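Local coordinates for polyhedrin (Antheraea mylitta cypovirus 4, PDB 5A8S), which forms the crystalline matrix of the viral occlusion bodies (polyhedra), the microcrystals in which cypovirus particles are probably embedded and protected, at residues E70-T75 with T110-G115. Numbering follows the deposited sequence.
Sequences ELLEDT and TRYPMG
Glu73 and Arg111 join the two backbones by one nearly straight hydrogen bond, Glu73 N to Arg111 O at 2.9 Å (168° at the hydrogen), while Leu72 CA adds a CH···O approach to the same carbonyl oxygen. Arg111 then illustrates how a long side chain can be used along its whole length. Its CB packs on Glu73 CB at 3.9 Å, and a bend at chi3 (-58°) brings the guanidinium across Leu72, whose CD1 lies 3.7 Å from the plane of one face, toward the rim. In that plane a water bridges NH1 to Glu73 O; NH1 also pairs with Asp80 and NH2 with Asp109, salt bridges that fix the group's rotation. Backbone bond and water tie the type II beta turn Leu72-Thr75, following helix 68-71, to the loop leading into strand 115-121 of the large antiparallel sheet. The extended Glu73 chain sends OE1 to a second water, which also donates to Thr110 O; OE2 is bound by Ser48 and Arg50. On the apolar flank, Leu72 CD2 packs on Tyr112 CA and CB, near the ring plane. Leu71 CD1 lies 4.2 Å from Tyr112 CE1, obliquely to the ring. Pro113 CD covers one ring face and touches Leu71 CB; Tyr46 OH bonds Leu71 O, and Tyr112 OH bonds Asn178 O.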
loop_
_atom_site.group_PDB
_atom_site.type_symbol
_atom_site.label_atom_id
_atom_site.label_comp_id
_atom_site.label_asym_id
_atom_site.label_seq_id
_atom_site.Cartn_x
_atom_site.Cartn_y
_atom_site.Cartn_z
ATOM N N GLU A 70 -11.964 -0.942 8.009
ATOM C CA GLU A 70 -11.595 0.391 7.513
ATOM C C GLU A 70 -12.837 1.228 7.296
ATOM O O GLU A 70 -12.794 2.447 7.432
ATOM C CB GLU A 70 -10.783 0.310 6.206
ATOM C CG GLU A 70 -9.386 -0.254 6.395
ATOM C CD GLU A 70 -8.644 -0.475 5.084
ATOM O OE1 GLU A 70 -9.262 -0.940 4.103
ATOM O OE2 GLU A 70 -7.429 -0.195 5.042
ATOM N N LEU A 71 -13.947 0.569 6.972
ATOM C CA LEU A 71 -15.200 1.252 6.691
ATOM C C LEU A 71 -15.935 1.720 7.954
ATOM O O LEU A 71 -16.823 2.571 7.876
ATOM C CB LEU A 71 -16.116 0.330 5.871
ATOM C CG LEU A 71 -15.739 0.163 4.389
ATOM C CD1 LEU A 71 -16.543 -0.953 3.747
ATOM C CD2 LEU A 71 -15.944 1.478 3.624
ATOM N N LEU A 72 -15.572 1.176 9.111
ATOM C CA LEU A 72 -16.279 1.495 10.360
ATOM C C LEU A 72 -16.091 2.955 10.796
ATOM O O LEU A 72 -15.005 3.523 10.673
ATOM C CB LEU A 72 -15.815 0.583 11.500
ATOM C CG LEU A 72 -16.017 -0.923 11.333
ATOM C CD1 LEU A 72 -15.443 -1.658 12.542
ATOM C CD2 LEU A 72 -17.491 -1.249 11.149
ATOM N N GLU A 73 -17.154 3.551 11.324
ATOM C CA GLU A 73 -17.069 4.877 11.939
ATOM C C GLU A 73 -15.942 4.917 12.991
ATOM O O GLU A 73 -15.794 3.976 13.778
ATOM C CB GLU A 73 -18.417 5.199 12.594
ATOM C CG GLU A 73 -18.595 6.634 13.024
ATOM C CD GLU A 73 -19.971 6.897 13.629
ATOM O OE1 GLU A 73 -20.685 5.935 13.995
ATOM O OE2 GLU A 73 -20.341 8.077 13.744
ATOM N N ASP A 74 -15.173 5.980 12.958
ATOM C CA ASP A 74 -14.073 6.258 13.900
ATOM C C ASP A 74 -12.880 5.353 13.770
ATOM O O ASP A 74 -12.003 5.480 14.566
ATOM C CB ASP A 74 -14.569 6.358 15.332
ATOM C CG ASP A 74 -15.704 7.310 15.433
ATOM O OD1 ASP A 74 -15.591 8.357 14.818
ATOM O OD2 ASP A 74 -16.705 6.955 16.012
ATOM N N THR A 75 -12.805 4.519 12.726
ATOM C CA THR A 75 -11.525 3.906 12.385
ATOM C C THR A 75 -10.790 4.812 11.363
ATOM O O THR A 75 -11.385 5.636 10.726
ATOM C CB THR A 75 -11.595 2.434 11.868
ATOM O OG1 THR A 75 -12.216 2.411 10.611
ATOM C CG2 THR A 75 -12.329 1.533 12.826
ATOM N N THR A 110 -23.460 -0.666 14.511
ATOM C CA THR A 110 -24.044 0.568 13.978
ATOM C C THR A 110 -22.993 1.539 13.451
ATOM O O THR A 110 -23.318 2.573 12.871
ATOM C CB THR A 110 -24.957 1.273 15.003
ATOM O OG1 THR A 110 -24.227 1.541 16.198
ATOM C CG2 THR A 110 -26.177 0.390 15.334
ATOM N N ARG A 111 -21.729 1.185 13.644
ATOM C CA ARG A 111 -20.620 1.901 13.032
ATOM C C ARG A 111 -20.449 1.545 11.561
ATOM O O ARG A 111 -19.668 2.179 10.855
ATOM C CB ARG A 111 -19.318 1.565 13.761
ATOM C CG ARG A 111 -19.252 2.050 15.194
ATOM C CD ARG A 111 -17.972 1.546 15.853
ATOM N NE ARG A 111 -17.878 0.088 15.815
ATOM C CZ ARG A 111 -16.772 -0.590 16.092
ATOM N NH1 ARG A 111 -15.665 0.061 16.422
ATOM N NH2 ARG A 111 -16.769 -1.914 16.049
ATOM N N TYR A 112 -21.140 0.521 11.078
ATOM C CA TYR A 112 -20.977 0.157 9.671
ATOM C C TYR A 112 -21.846 1.077 8.805
ATOM O O TYR A 112 -22.986 1.361 9.160
ATOM C CB TYR A 112 -21.329 -1.317 9.419
ATOM C CG TYR A 112 -21.039 -1.701 7.989
ATOM C CD1 TYR A 112 -19.780 -2.129 7.612
ATOM C CD2 TYR A 112 -22.014 -1.575 7.009
ATOM C CE1 TYR A 112 -19.496 -2.442 6.291
ATOM C CE2 TYR A 112 -21.748 -1.888 5.695
ATOM C CZ TYR A 112 -20.483 -2.313 5.341
ATOM O OH TYR A 112 -20.210 -2.630 4.033
ATOM N N PRO A 113 -21.317 1.545 7.662
ATOM C CA PRO A 113 -22.043 2.584 6.919
ATOM C C PRO A 113 -23.243 2.051 6.134
ATOM O O PRO A 113 -23.289 0.875 5.774
ATOM C CB PRO A 113 -20.979 3.139 5.978
ATOM C CG PRO A 113 -20.067 1.967 5.734
ATOM C CD PRO A 113 -20.027 1.206 7.026
ATOM N N MET A 114 -24.219 2.918 5.893
ATOM C CA MET A 114 -25.396 2.560 5.107
ATOM C C MET A 114 -25.106 2.555 3.608
ATOM O O MET A 114 -25.810 1.914 2.826
ATOM C CB MET A 114 -26.525 3.542 5.432
ATOM C CG MET A 114 -26.663 3.747 6.936
ATOM S SD MET A 114 -28.207 4.498 7.430
ATOM C CE MET A 114 -27.902 6.210 6.987
ATOM N N GLY A 115 -24.057 3.267 3.214
ATOM C CA GLY A 115 -23.671 3.361 1.815
ATOM C C GLY A 115 -22.514 4.329 1.658
ATOM O O GLY A 115 -22.098 4.957 2.631
HETATM O O HOH W 1 -23.028 5.204 13.049
HETATM O O HOH W 2 -14.915 2.955 16.085
#